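Local coordinates for protein restriction endonuclease (Mycobacterium sp., PDB 4F0Q) that cleaves DNA in a manner that depends on cytosine methylation, acting as a tetrameric restriction endonuclease with a magnesium-binding nuclease domain, at residues Asp43-Tyr48 against Val162-Ala167; Asn47-Thr52 against Lys61-Ala66; Arg21-Gly26 against Val219-Ile224; Ile68-Glu73 against Ala83-Arg88; Cys179-Ile184 against Ala209-Gly214. One frame throughout, in Å; residues are numbered along the deposited sequence.

Interaction 1 (Asp43-Tyr48 against Val162-Ala167); sequences DGFVNY and VTVHRA
Gly44 and Arg166 mark the nearest backbone approach, CA to CA 7.4 Å, while the axes of strands 45-47 and 164-166 stay 11.1 Å apart and their directions diverge by 114°. Both strands belong to the large curled mixed sheet of the N-terminal half, much of which falls in a PUA-clan family, but they are not paired in it; strand 28-30, which pairs with 45-47, and strand 175-193, which pairs with 156-166, link them through the sheet. The Phe45 ring reaches across from one side and Val164 from the other, with Phe45 CZ 3.7 Å from Val164 CB. His165 O lies near the plane of the same ring, at its edge. Strand 28-30 and His175, whose ring meets Phe45 edge-to-face, also pack on the phenylalanine. With CG opposite the backbone N (chi1 -172°) and the chain extended beyond it, Arg166 lays its guanidinium against the turn at Asp43 and Gly44. Asp43 OD1 to Arg166 NH1 is a long salt bridge of 3.8 Å, whereas Asp43 OD2 pairs with Arg30 NE. Asp43 O instead sits 3.1 Å above one guanidinium face, toward its rim, at an angle too poor for a hydrogen bond to Arg166 NH1.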
# COMPACT_ATOMS: atom_id res chain seq x y z
N ASP A 43 -3.17 -47.07 19.91
CA ASP A 43 -1.96 -46.58 20.57
C ASP A 43 -2.16 -45.22 21.25
O ASP A 43 -1.29 -44.36 21.19
CB ASP A 43 -0.78 -46.53 19.60
CG ASP A 43 -0.25 -47.91 19.25
OD1 ASP A 43 -0.34 -48.81 20.11
OD2 ASP A 43 0.25 -48.09 18.12
N GLY A 44 -3.31 -45.05 21.89
CA GLY A 44 -3.60 -43.83 22.62
C GLY A 44 -4.14 -42.71 21.75
O GLY A 44 -4.45 -41.62 22.24
N PHE A 45 -4.25 -42.97 20.45
CA PHE A 45 -4.73 -41.97 19.51
C PHE A 45 -5.81 -42.53 18.60
O PHE A 45 -5.96 -43.75 18.47
CB PHE A 45 -3.57 -41.41 18.67
CG PHE A 45 -2.59 -40.59 19.46
CD1 PHE A 45 -1.55 -41.20 20.14
CD2 PHE A 45 -2.72 -39.22 19.53
CE1 PHE A 45 -0.65 -40.45 20.87
CE2 PHE A 45 -1.82 -38.46 20.25
CZ PHE A 45 -0.78 -39.08 20.93
N VAL A 46 -6.57 -41.64 17.97
CA VAL A 46 -7.63 -42.04 17.05
C VAL A 46 -7.05 -42.74 15.83
O VAL A 46 -6.15 -42.22 15.17
CB VAL A 46 -8.46 -40.82 16.59
CG1 VAL A 46 -9.48 -41.24 15.54
CG2 VAL A 46 -9.15 -40.17 17.78
N ASN A 47 -7.56 -43.93 15.55
CA ASN A 47 -7.13 -44.70 14.39
C ASN A 47 -7.52 -44.00 13.10
O ASN A 47 -8.69 -43.68 12.88
CB ASN A 47 -7.72 -46.11 14.44
CG ASN A 47 -7.20 -47.00 13.33
OD1 ASN A 47 -6.17 -46.72 12.72
ND2 ASN A 47 -7.92 -48.08 13.05
N TYR A 48 -6.53 -43.76 12.24
CA TYR A 48 -6.75 -43.08 10.97
C TYR A 48 -7.71 -43.85 10.07
O TYR A 48 -8.68 -43.28 9.55
CB TYR A 48 -5.41 -42.87 10.24
CG TYR A 48 -5.56 -42.44 8.80
CD1 TYR A 48 -5.65 -41.10 8.46
CD2 TYR A 48 -5.60 -43.38 7.77
CE1 TYR A 48 -5.78 -40.71 7.14
CE2 TYR A 48 -5.73 -43.00 6.45
CZ TYR A 48 -5.82 -41.66 6.14
OH TYR A 48 -5.95 -41.28 4.83
N VAL A 162 3.70 -35.60 12.13
CA VAL A 162 4.18 -34.82 13.26
C VAL A 162 4.59 -35.70 14.43
O VAL A 162 4.25 -36.89 14.47
CB VAL A 162 3.12 -33.82 13.74
CG1 VAL A 162 2.76 -32.85 12.63
CG2 VAL A 162 1.89 -34.55 14.25
N THR A 163 5.30 -35.12 15.38
CA THR A 163 5.72 -35.82 16.58
C THR A 163 4.73 -35.60 17.71
O THR A 163 4.46 -34.46 18.10
CB THR A 163 7.12 -35.37 17.05
OG1 THR A 163 8.09 -35.73 16.06
CG2 THR A 163 7.49 -36.04 18.37
N VAL A 164 4.17 -36.68 18.23
CA VAL A 164 3.19 -36.59 19.31
C VAL A 164 3.84 -36.88 20.66
O VAL A 164 5.05 -37.06 20.75
CB VAL A 164 2.02 -37.57 19.10
CG1 VAL A 164 1.28 -37.24 17.81
CG2 VAL A 164 2.52 -39.00 19.08
N HIS A 165 3.03 -36.90 21.71
CA HIS A 165 3.52 -37.21 23.05
C HIS A 165 2.61 -38.20 23.77
O HIS A 165 1.40 -38.01 23.83
CB HIS A 165 3.68 -35.93 23.87
CG HIS A 165 4.79 -35.04 23.40
ND1 HIS A 165 6.11 -35.23 23.76
CD2 HIS A 165 4.78 -33.95 22.59
CE1 HIS A 165 6.86 -34.30 23.19
NE2 HIS A 165 6.07 -33.51 22.48
N ARG A 166 3.21 -39.26 24.30
CA ARG A 166 2.46 -40.26 25.04
C ARG A 166 3.22 -40.67 26.30
O ARG A 166 4.40 -41.02 26.23
CB ARG A 166 2.21 -41.49 24.17
CG ARG A 166 1.28 -42.52 24.80
CD ARG A 166 1.16 -43.76 23.93
NE ARG A 166 0.14 -44.68 24.43
CZ ARG A 166 -0.10 -45.88 23.90
NH1 ARG A 166 0.61 -46.31 22.87
NH2 ARG A 166 -1.05 -46.65 24.42
N ALA A 167 2.54 -40.60 27.44
CA ALA A 167 3.12 -40.96 28.74
C ALA A 167 4.35 -40.13 29.10
O ALA A 167 5.24 -40.60 29.80
CB ALA A 167 3.43 -42.45 28.80

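Interaction 2 (Asn47-Thr52 against Lys61-Ala66); sequences NYHWLT and KVMLEA
Tyr48 and Leu64 cross at about a right angle, the leucine methyl CD2 meeting Tyr48 CE1 at 3.6 Å and Leu64 CB lying close to the phenol oxygen. With CG anti to the backbone N (chi1 168°), the tyrosine points from the helix toward the loop, and Tyr48 OH donates to Val62 O at 2.9 Å. That carbonyl oxygen lies in the plane of the ring, at its edge. His49, next along, is laid over by the extended chain of Lys61: CD stands 4.0 Å from the imidazole centroid in a CH-pi contact. Met63 SD approaches the same ring obliquely, 3.9 Å from His49 CE1. The short helix 48-52 opens here with Asn47 as its N-cap, its OD1 taking a weak bond from His49 N, and the loop 61-66 wraps back along this first turn. A water joins the two: it accepts from Val62 N at 2.8 Å and also bonds to His49 ND1. Thr52 and Val62 meet through their CB atoms, 4.0 Å apart. Beyond the imidazole, Lys61 NZ finds its partner in Ala35 O, and Tyr31 meets both the Tyr48 and His49 rings.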
# COMPACT_ATOMS: atom_id res chain seq x y z
N ASN A 47 -7.56 -43.93 15.55
CA ASN A 47 -7.13 -44.70 14.39
C ASN A 47 -7.52 -44.00 13.10
O ASN A 47 -8.69 -43.68 12.88
CB ASN A 47 -7.72 -46.11 14.44
CG ASN A 47 -7.20 -47.00 13.33
OD1 ASN A 47 -6.17 -46.72 12.72
ND2 ASN A 47 -7.92 -48.08 13.05
N TYR A 48 -6.53 -43.76 12.24
CA TYR A 48 -6.75 -43.08 10.97
C TYR A 48 -7.71 -43.85 10.07
O TYR A 48 -8.68 -43.28 9.55
CB TYR A 48 -5.41 -42.87 10.24
CG TYR A 48 -5.56 -42.44 8.80
CD1 TYR A 48 -5.65 -41.10 8.46
CD2 TYR A 48 -5.60 -43.38 7.77
CE1 TYR A 48 -5.78 -40.71 7.14
CE2 TYR A 48 -5.73 -43.00 6.45
CZ TYR A 48 -5.82 -41.66 6.14
OH TYR A 48 -5.95 -41.28 4.83
N HIS A 49 -7.45 -45.14 9.88
CA HIS A 49 -8.21 -45.96 8.95
C HIS A 49 -9.68 -46.11 9.35
O HIS A 49 -10.54 -46.33 8.50
CB HIS A 49 -7.55 -47.32 8.76
CG HIS A 49 -6.28 -47.26 7.97
ND1 HIS A 49 -6.26 -47.02 6.61
CD2 HIS A 49 -4.99 -47.41 8.35
CE1 HIS A 49 -5.00 -47.02 6.19
NE2 HIS A 49 -4.21 -47.25 7.22
N TRP A 50 -9.96 -46.01 10.64
CA TRP A 50 -11.34 -46.03 11.10
C TRP A 50 -12.02 -44.70 10.79
O TRP A 50 -13.17 -44.67 10.36
CB TRP A 50 -11.44 -46.32 12.59
CG TRP A 50 -12.81 -46.08 13.13
CD1 TRP A 50 -13.86 -46.95 13.11
CD2 TRP A 50 -13.29 -44.88 13.74
NE1 TRP A 50 -14.97 -46.37 13.68
CE2 TRP A 50 -14.65 -45.09 14.08
CE3 TRP A 50 -12.72 -43.64 14.04
CZ2 TRP A 50 -15.43 -44.12 14.70
CZ3 TRP A 50 -13.49 -42.68 14.66
CH2 TRP A 50 -14.83 -42.92 14.98
N LEU A 51 -11.30 -43.61 11.02
CA LEU A 51 -11.84 -42.28 10.83
C LEU A 51 -12.13 -42.00 9.35
O LEU A 51 -13.12 -41.36 9.01
CB LEU A 51 -10.88 -41.23 11.39
CG LEU A 51 -11.32 -39.76 11.35
CD1 LEU A 51 -12.62 -39.57 12.14
CD2 LEU A 51 -10.23 -38.86 11.89
N THR A 52 -11.26 -42.50 8.48
CA THR A 52 -11.39 -42.26 7.05
C THR A 52 -12.25 -43.31 6.35
O THR A 52 -12.89 -43.02 5.33
CB THR A 52 -10.01 -42.20 6.36
OG1 THR A 52 -9.30 -43.42 6.60
CG2 THR A 52 -9.20 -41.04 6.89
N LYS A 61 -9.71 -49.14 2.35
CA LYS A 61 -9.03 -48.10 3.11
C LYS A 61 -8.68 -46.90 2.23
O LYS A 61 -8.44 -47.04 1.03
CB LYS A 61 -7.74 -48.64 3.73
CG LYS A 61 -7.93 -49.83 4.66
CD LYS A 61 -6.58 -50.32 5.17
CE LYS A 61 -6.74 -51.54 6.07
NZ LYS A 61 -5.43 -52.03 6.57
N VAL A 62 -8.65 -45.72 2.84
CA VAL A 62 -8.14 -44.53 2.18
C VAL A 62 -6.66 -44.42 2.53
O VAL A 62 -6.28 -43.82 3.53
CB VAL A 62 -8.87 -43.26 2.65
CG1 VAL A 62 -8.36 -42.04 1.88
CG2 VAL A 62 -10.37 -43.42 2.46
N MET A 63 -5.82 -45.03 1.70
CA MET A 63 -4.38 -45.11 1.97
C MET A 63 -3.73 -43.73 2.02
O MET A 63 -4.06 -42.84 1.24
CB MET A 63 -3.68 -45.98 0.93
CG MET A 63 -4.13 -47.44 0.94
SD MET A 63 -3.97 -48.18 2.57
CE MET A 63 -2.21 -47.99 2.87
N LEU A 64 -2.81 -43.56 2.96
CA LEU A 64 -2.11 -42.30 3.13
C LEU A 64 -0.60 -42.50 3.09
O LEU A 64 0.09 -42.34 4.10
CB LEU A 64 -2.53 -41.63 4.44
CG LEU A 64 -2.12 -40.16 4.65
CD1 LEU A 64 -2.76 -39.27 3.60
CD2 LEU A 64 -2.49 -39.70 6.05
N GLU A 65 -0.09 -42.87 1.92
CA GLU A 65 1.35 -43.02 1.73
C GLU A 65 2.02 -41.65 1.67
O GLU A 65 1.36 -40.63 1.85
CB GLU A 65 1.64 -43.80 0.45
CG GLU A 65 1.06 -45.21 0.43
CD GLU A 65 1.77 -46.15 1.38
OE1 GLU A 65 1.16 -47.18 1.76
OE2 GLU A 65 2.93 -45.87 1.75
N ALA A 66 3.32 -41.65 1.40
CA ALA A 66 4.04 -40.39 1.26
C ALA A 66 3.59 -39.65 0.01
O ALA A 66 3.59 -40.21 -1.09
CB ALA A 66 5.54 -40.65 1.22
O HOH W 1 -8.78 -45.54 5.60

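Interaction 3 (Arg21-Gly26 against Val219-Ile224); sequences RLVFVG and VDFRWI
Arg21 runs across Phe221 just where a two-stranded antiparallel ladder gives way to a helix. From Arg21 CB the chain steps to CG, set between the backbone N and the carbonyl carbon (chi1 49°), and then extends past Phe221 CB. Arg21 CG comes to 4.0 Å from Phe221 CB, and Arg21 NE closes on the same carbon at 3.4 Å while donating to Leu51 O of helix 48-52. At the tip, one guanidinium face lies over Phe221 C, NH1 nears Arg222 CG, and NH2 forms a salt bridge with Asp225. The guanidinium and phenyl planes are only 14° apart, yet the ring itself is engaged by Val23, whose CG1 touches Phe221 CD2 at 3.5 Å. In the ladder itself, Val23 and Val219 form the hydrogen-bonded pair, each N to the other's O at 2.9 Å. Leu22 pairs with Asp220 without such bonds, its CD2 against the aspartate CB. Asp220 OD1 receives Arg222 N at 3.1 Å, a cap on the helix that follows, and a weak bond from Arg21 N; OD2 holds Arg222 NE in a salt bridge, while Arg222 NH1 donates to Ala17 O. The Val23 and Val219 side chains pack on Phe178 of strand 175-193, Phe221 lies against helix 48-52 and meets Phe157 of strand 156-166, and Phe24 touches Leu125 of the second subunit.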
# COMPACT_ATOMS: atom_id res chain seq x y z
N ARG A 21 -18.75 -38.11 12.98
CA ARG A 21 -17.40 -38.26 13.51
C ARG A 21 -16.52 -37.08 13.11
O ARG A 21 -15.89 -37.07 12.05
CB ARG A 21 -16.78 -39.60 13.10
CG ARG A 21 -16.89 -39.94 11.62
CD ARG A 21 -16.26 -41.30 11.33
NE ARG A 21 -15.85 -41.42 9.94
CZ ARG A 21 -16.65 -41.79 8.95
NH1 ARG A 21 -17.92 -42.08 9.19
NH2 ARG A 21 -16.18 -41.87 7.71
N LEU A 22 -16.49 -36.07 13.98
CA LEU A 22 -15.82 -34.81 13.68
C LEU A 22 -14.32 -34.87 13.93
O LEU A 22 -13.88 -35.18 15.03
CB LEU A 22 -16.43 -33.69 14.52
CG LEU A 22 -17.95 -33.54 14.48
CD1 LEU A 22 -18.40 -32.39 15.36
CD2 LEU A 22 -18.44 -33.35 13.05
N VAL A 23 -13.54 -34.56 12.90
CA VAL A 23 -12.10 -34.41 13.06
C VAL A 23 -11.75 -32.93 12.99
O VAL A 23 -12.17 -32.22 12.09
CB VAL A 23 -11.31 -35.22 12.00
CG1 VAL A 23 -11.78 -34.88 10.59
CG2 VAL A 23 -9.82 -34.97 12.14
N PHE A 24 -10.98 -32.46 13.97
CA PHE A 24 -10.65 -31.05 14.06
C PHE A 24 -9.24 -30.76 13.57
O PHE A 24 -8.39 -31.65 13.54
CB PHE A 24 -10.83 -30.54 15.50
CG PHE A 24 -12.23 -30.66 16.01
CD1 PHE A 24 -13.15 -29.64 15.80
CD2 PHE A 24 -12.64 -31.80 16.69
CE1 PHE A 24 -14.44 -29.75 16.27
CE2 PHE A 24 -13.94 -31.91 17.16
CZ PHE A 24 -14.84 -30.89 16.95
N VAL A 25 -8.99 -29.52 13.18
CA VAL A 25 -7.67 -29.11 12.71
C VAL A 25 -6.65 -29.20 13.83
O VAL A 25 -6.75 -28.50 14.84
CB VAL A 25 -7.68 -27.69 12.14
CG1 VAL A 25 -6.29 -27.29 11.68
CG2 VAL A 25 -8.68 -27.58 10.99
N GLY A 26 -5.66 -30.08 13.66
CA GLY A 26 -4.63 -30.27 14.67
C GLY A 26 -4.76 -31.60 15.38
O GLY A 26 -3.92 -31.96 16.20
N VAL A 219 -13.93 -30.96 10.15
CA VAL A 219 -14.93 -31.50 9.24
C VAL A 219 -15.57 -32.79 9.76
O VAL A 219 -15.02 -33.46 10.63
CB VAL A 219 -14.33 -31.78 7.84
CG1 VAL A 219 -13.89 -30.49 7.16
CG2 VAL A 219 -13.18 -32.77 7.94
N ASP A 220 -16.73 -33.11 9.21
CA ASP A 220 -17.40 -34.37 9.48
C ASP A 220 -17.01 -35.33 8.37
O ASP A 220 -17.17 -35.02 7.19
CB ASP A 220 -18.92 -34.18 9.51
CG ASP A 220 -19.65 -35.35 10.13
OD1 ASP A 220 -19.13 -36.49 10.10
OD2 ASP A 220 -20.77 -35.15 10.65
N PHE A 221 -16.50 -36.50 8.74
CA PHE A 221 -16.03 -37.46 7.75
C PHE A 221 -17.16 -38.16 7.00
O PHE A 221 -16.92 -38.93 6.07
CB PHE A 221 -15.08 -38.49 8.38
CG PHE A 221 -13.66 -38.34 7.94
CD1 PHE A 221 -13.25 -38.79 6.69
CD2 PHE A 221 -12.73 -37.73 8.76
CE1 PHE A 221 -11.94 -38.65 6.28
CE2 PHE A 221 -11.41 -37.59 8.36
CZ PHE A 221 -11.02 -38.04 7.11
N ARG A 222 -18.40 -37.90 7.41
CA ARG A 222 -19.56 -38.41 6.69
C ARG A 222 -19.69 -37.72 5.33
O ARG A 222 -20.36 -38.22 4.43
CB ARG A 222 -20.83 -38.24 7.51
CG ARG A 222 -20.87 -39.09 8.77
CD ARG A 222 -22.24 -39.06 9.42
NE ARG A 222 -22.60 -37.73 9.89
CZ ARG A 222 -23.75 -37.44 10.50
NH1 ARG A 222 -24.64 -38.39 10.73
NH2 ARG A 222 -24.00 -36.19 10.89
N TRP A 223 -19.04 -36.56 5.21
CA TRP A 223 -18.92 -35.86 3.94
C TRP A 223 -18.23 -36.77 2.93
O TRP A 223 -18.71 -36.96 1.80
CB TRP A 223 -18.10 -34.58 4.15
CG TRP A 223 -17.91 -33.73 2.93
CD1 TRP A 223 -18.65 -33.76 1.78
CD2 TRP A 223 -16.91 -32.72 2.74
NE1 TRP A 223 -18.17 -32.82 0.89
CE2 TRP A 223 -17.11 -32.17 1.45
CE3 TRP A 223 -15.87 -32.22 3.53
CZ2 TRP A 223 -16.30 -31.16 0.95
CZ3 TRP A 223 -15.08 -31.21 3.03
CH2 TRP A 223 -15.30 -30.69 1.75
N ILE A 224 -17.10 -37.33 3.35
CA ILE A 224 -16.34 -38.25 2.51
C ILE A 224 -17.11 -39.54 2.28
O ILE A 224 -17.06 -40.10 1.18
CB ILE A 224 -14.96 -38.55 3.13
CG1 ILE A 224 -14.17 -37.25 3.31
CG2 ILE A 224 -14.17 -39.52 2.26
CD1 ILE A 224 -14.03 -36.46 2.03

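Interaction 4 (Ile68-Glu73 against Ala83-Arg88); sequences INAPAE and ALIAIR
Asn69 grips Ala86 O twice, through its backbone N at 2.9 Å and its side-chain ND2 at 3.0 Å. The two donors reach the oxygen from opposite faces of the carbonyl plane, and the acceptor lies in the plane of the Asn69 amide, only 2° out of it. Folding the side chain back beside its own backbone N (chi1 -51°) lets one residue supply both donors. Ala86 N returns a bond to Asn69 O, completing the antiparallel hydrogen-bonded pair. On the neighbouring non-hydrogen-bonded pair, Ile68 faces Ile87 loosely. Ile68 instead lies side by side with Ile85, their CG2 methyls 3.8 Å apart. These residues join strand 67-69 to strand 85-89 of the large mixed sheet, and on its other side strand 85-89 runs parallel to 156-166. Past the ladder Pro71, still extended, lies crosswise to Leu84, Pro71 CG to Leu84 CD2 3.8 Å. Farther out a water lies between Ala72 O and Ala83 N, unusually close to the first and weakly bonded to the second. The other end of the Asn69 amide, OD1, accepts from Glu65 N, which fixes the rotation of the group, and Arg88 NH1 binds Leu64 O close by. Ile68 and Ile85 rest on helix 130-142 through Leu135 and Ala138, while Tyr114 of strand 111-115 packs on both Ile68 and Ile87.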
# COMPACT_ATOMS: atom_id res chain seq x y z
N ILE A 68 0.98 -37.70 -2.49
CA ILE A 68 -0.38 -37.51 -2.95
C ILE A 68 -1.10 -38.85 -3.14
O ILE A 68 -0.61 -39.74 -3.83
CB ILE A 68 -0.41 -36.73 -4.28
CG1 ILE A 68 0.35 -35.40 -4.10
CG2 ILE A 68 -1.84 -36.49 -4.74
CD1 ILE A 68 1.12 -34.97 -5.32
N ASN A 69 -2.27 -38.97 -2.51
CA ASN A 69 -3.03 -40.21 -2.54
C ASN A 69 -4.47 -39.98 -2.98
O ASN A 69 -5.04 -38.91 -2.75
CB ASN A 69 -3.04 -40.86 -1.15
CG ASN A 69 -1.65 -40.99 -0.56
OD1 ASN A 69 -1.01 -42.03 -0.68
ND2 ASN A 69 -1.18 -39.93 0.09
N ALA A 70 -5.06 -40.98 -3.62
CA ALA A 70 -6.45 -40.90 -4.05
C ALA A 70 -7.06 -42.28 -4.25
O ALA A 70 -6.49 -43.11 -4.96
CB ALA A 70 -6.57 -40.07 -5.32
N PRO A 71 -8.21 -42.54 -3.62
CA PRO A 71 -8.94 -43.80 -3.79
C PRO A 71 -9.44 -43.96 -5.22
O PRO A 71 -9.45 -42.99 -5.98
CB PRO A 71 -10.12 -43.65 -2.83
CG PRO A 71 -9.69 -42.62 -1.84
CD PRO A 71 -8.85 -41.67 -2.62
N ALA A 72 -9.86 -45.18 -5.57
CA ALA A 72 -10.40 -45.44 -6.90
C ALA A 72 -11.66 -44.61 -7.15
O ALA A 72 -12.46 -44.40 -6.24
CB ALA A 72 -10.70 -46.92 -7.07
N GLU A 73 -11.82 -44.15 -8.38
CA GLU A 73 -12.91 -43.25 -8.74
C GLU A 73 -14.29 -43.89 -8.54
O GLU A 73 -14.49 -45.06 -8.89
CB GLU A 73 -12.75 -42.76 -10.18
CG GLU A 73 -13.65 -41.59 -10.53
CD GLU A 73 -13.34 -41.00 -11.89
OE1 GLU A 73 -12.61 -41.65 -12.66
OE2 GLU A 73 -13.84 -39.89 -12.19
N ALA A 83 -13.61 -38.95 -5.15
CA ALA A 83 -14.10 -38.65 -3.80
C ALA A 83 -13.28 -37.57 -3.10
O ALA A 83 -13.83 -36.58 -2.62
CB ALA A 83 -14.15 -39.92 -2.96
N LEU A 84 -11.97 -37.78 -3.03
CA LEU A 84 -11.09 -36.83 -2.36
C LEU A 84 -9.63 -37.09 -2.73
O LEU A 84 -9.30 -38.10 -3.35
CB LEU A 84 -11.25 -36.92 -0.84
CG LEU A 84 -10.48 -38.02 -0.09
CD1 LEU A 84 -10.55 -37.77 1.41
CD2 LEU A 84 -11.01 -39.40 -0.42
N ILE A 85 -8.77 -36.15 -2.34
CA ILE A 85 -7.33 -36.34 -2.46
C ILE A 85 -6.67 -36.18 -1.10
O ILE A 85 -6.73 -35.11 -0.49
CB ILE A 85 -6.70 -35.36 -3.47
CG1 ILE A 85 -7.18 -35.67 -4.89
CG2 ILE A 85 -5.18 -35.43 -3.40
CD1 ILE A 85 -6.55 -34.79 -5.94
N ALA A 86 -6.06 -37.25 -0.61
CA ALA A 86 -5.42 -37.25 0.70
C ALA A 86 -3.93 -36.96 0.56
O ALA A 86 -3.20 -37.72 -0.07
CB ALA A 86 -5.64 -38.58 1.40
N ILE A 87 -3.48 -35.86 1.15
CA ILE A 87 -2.09 -35.44 1.04
C ILE A 87 -1.35 -35.58 2.37
O ILE A 87 -1.78 -35.07 3.40
CB ILE A 87 -1.98 -33.99 0.52
CG1 ILE A 87 -2.36 -33.93 -0.96
CG2 ILE A 87 -0.57 -33.45 0.72
CD1 ILE A 87 -2.39 -32.53 -1.52
N ARG A 88 -0.22 -36.28 2.33
CA ARG A 88 0.62 -36.46 3.51
C ARG A 88 1.95 -35.75 3.33
O ARG A 88 2.80 -36.18 2.54
CB ARG A 88 0.85 -37.95 3.78
CG ARG A 88 1.80 -38.24 4.93
CD ARG A 88 1.90 -39.73 5.18
NE ARG A 88 2.95 -40.06 6.14
CZ ARG A 88 3.22 -41.30 6.55
NH1 ARG A 88 2.53 -42.32 6.07
NH2 ARG A 88 4.20 -41.51 7.42
O HOH W 2 -13.17 -42.31 -5.12

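Interaction 5 (Cys179-Ile184 against Ala209-Gly214); sequences CGAAII and AVVSGG
The long beta hairpin of strands 175-193 and 200-210 is laced here at its open end, away from the turn, where the second strand begins to peel off. Ile183 and Ala209 are the hydrogen-bonded pair: Ala209 N gives to Ile183 O at 2.8 Å, lying in the carbonyl plane, whereas Ile183 N meets Ala209 O at 2.9 Å from above its plane. One step along, Val211 N donates to Ala181 O at 2.9 Å, almost in line with the carbonyl bond. Ala182 and Val210 sit between as a non-hydrogen-bonded pair whose CA atoms close to 4.1 Å. Both strands belong to the large mixed sheet, in which strand 156-166 flanks 175-193 on its other side and 111-115 flanks 200-210. On the Ile183 face, the side chains of Ile183 and Val211 run nearly perpendicular, with Ile183 CD1 3.7 Å from Val211 CG1; Trp245 of helix 243-251 covers both. Val210 points to the other face, where its CG1, standing opposite its own N (chi1 178°), reaches over Gly180 CA at 4.0 Å and on to Cys179 O. Past Val211 direct pairing stops, and a water lies between the strands, accepting from Ala181 N at 3.3 Å and sitting unusually close to Val211 O.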
# COMPACT_ATOMS: atom_id res chain seq x y z
N CYS A 179 -4.91 -31.15 8.90
CA CYS A 179 -4.68 -29.74 8.60
C CYS A 179 -5.83 -29.10 7.83
O CYS A 179 -5.70 -27.99 7.32
CB CYS A 179 -3.37 -29.57 7.83
SG CYS A 179 -1.90 -30.11 8.73
N GLY A 180 -6.95 -29.81 7.74
CA GLY A 180 -8.14 -29.27 7.11
C GLY A 180 -8.36 -29.69 5.67
O GLY A 180 -7.54 -30.41 5.09
N ALA A 181 -9.47 -29.24 5.10
CA ALA A 181 -9.77 -29.47 3.69
C ALA A 181 -9.38 -28.23 2.90
O ALA A 181 -9.62 -27.10 3.33
CB ALA A 181 -11.25 -29.78 3.51
N ALA A 182 -8.78 -28.43 1.73
CA ALA A 182 -8.25 -27.32 0.96
C ALA A 182 -8.78 -27.24 -0.47
O ALA A 182 -9.13 -28.26 -1.08
CB ALA A 182 -6.72 -27.37 0.95
N ILE A 183 -8.84 -26.02 -0.99
CA ILE A 183 -9.18 -25.78 -2.39
C ILE A 183 -7.91 -25.37 -3.13
O ILE A 183 -7.13 -24.57 -2.61
CB ILE A 183 -10.21 -24.64 -2.54
CG1 ILE A 183 -11.42 -24.90 -1.65
CG2 ILE A 183 -10.63 -24.48 -3.99
CD1 ILE A 183 -12.47 -23.82 -1.74
N ILE A 184 -7.70 -25.91 -4.32
CA ILE A 184 -6.58 -25.48 -5.14
C ILE A 184 -6.84 -24.07 -5.65
O ILE A 184 -7.56 -23.86 -6.62
CB ILE A 184 -6.35 -26.43 -6.34
CG1 ILE A 184 -6.06 -27.85 -5.84
CG2 ILE A 184 -5.20 -25.93 -7.20
CD1 ILE A 184 -5.75 -28.83 -6.95
N ALA A 209 -6.01 -23.24 -0.36
CA ALA A 209 -6.79 -22.48 0.61
C ALA A 209 -7.57 -23.42 1.53
O ALA A 209 -8.56 -24.02 1.12
CB ALA A 209 -7.74 -21.54 -0.11
N VAL A 210 -7.11 -23.53 2.77
CA VAL A 210 -7.80 -24.35 3.76
C VAL A 210 -9.09 -23.66 4.18
O VAL A 210 -9.08 -22.55 4.69
CB VAL A 210 -6.92 -24.58 5.01
CG1 VAL A 210 -7.68 -25.40 6.04
CG2 VAL A 210 -5.63 -25.28 4.62
N VAL A 211 -10.22 -24.34 3.94
CA VAL A 211 -11.53 -23.75 4.18
C VAL A 211 -11.90 -23.68 5.66
O VAL A 211 -11.57 -24.58 6.44
CB VAL A 211 -12.64 -24.50 3.42
CG1 VAL A 211 -12.47 -24.32 1.92
CG2 VAL A 211 -12.65 -25.97 3.79
N SER A 212 -12.57 -22.60 6.04
CA SER A 212 -13.07 -22.44 7.40
C SER A 212 -14.13 -23.50 7.69
O SER A 212 -14.95 -23.82 6.83
CB SER A 212 -13.67 -21.04 7.59
OG SER A 212 -14.20 -20.88 8.89
N GLY A 213 -14.10 -24.04 8.90
CA GLY A 213 -15.01 -25.11 9.27
C GLY A 213 -16.40 -24.64 9.63
O GLY A 213 -17.35 -25.42 9.59
N GLY A 214 -16.52 -23.37 9.99
CA GLY A 214 -17.80 -22.81 10.39
C GLY A 214 -18.07 -22.98 11.87
O GLY A 214 -17.34 -22.45 12.71
O HOH W 3 -11.24 -27.07 6.83

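In the fold
Starting from the N terminus, segment 21-26 waits longest for its partner: interaction 3 closes only at 219-224, and its loop encloses the four other contacts. Interactions 1 and 2 leave from overlapping stretches around 43-52. The short loop of interaction 2 closes first, at 61-66, followed in series by interaction 4, which is nested inside the loop that interaction 1 completes at 162-167. Interaction 5 comes after that, still inside interaction 3. Interactions 2 and 3 touch where helix 48-52 meets both segments of interaction 3, and interaction 2 also meets interaction 4. Interactions 1, 4 and 5 all reach the large mixed sheet, and interaction 3 packs against interactions 4 and 5.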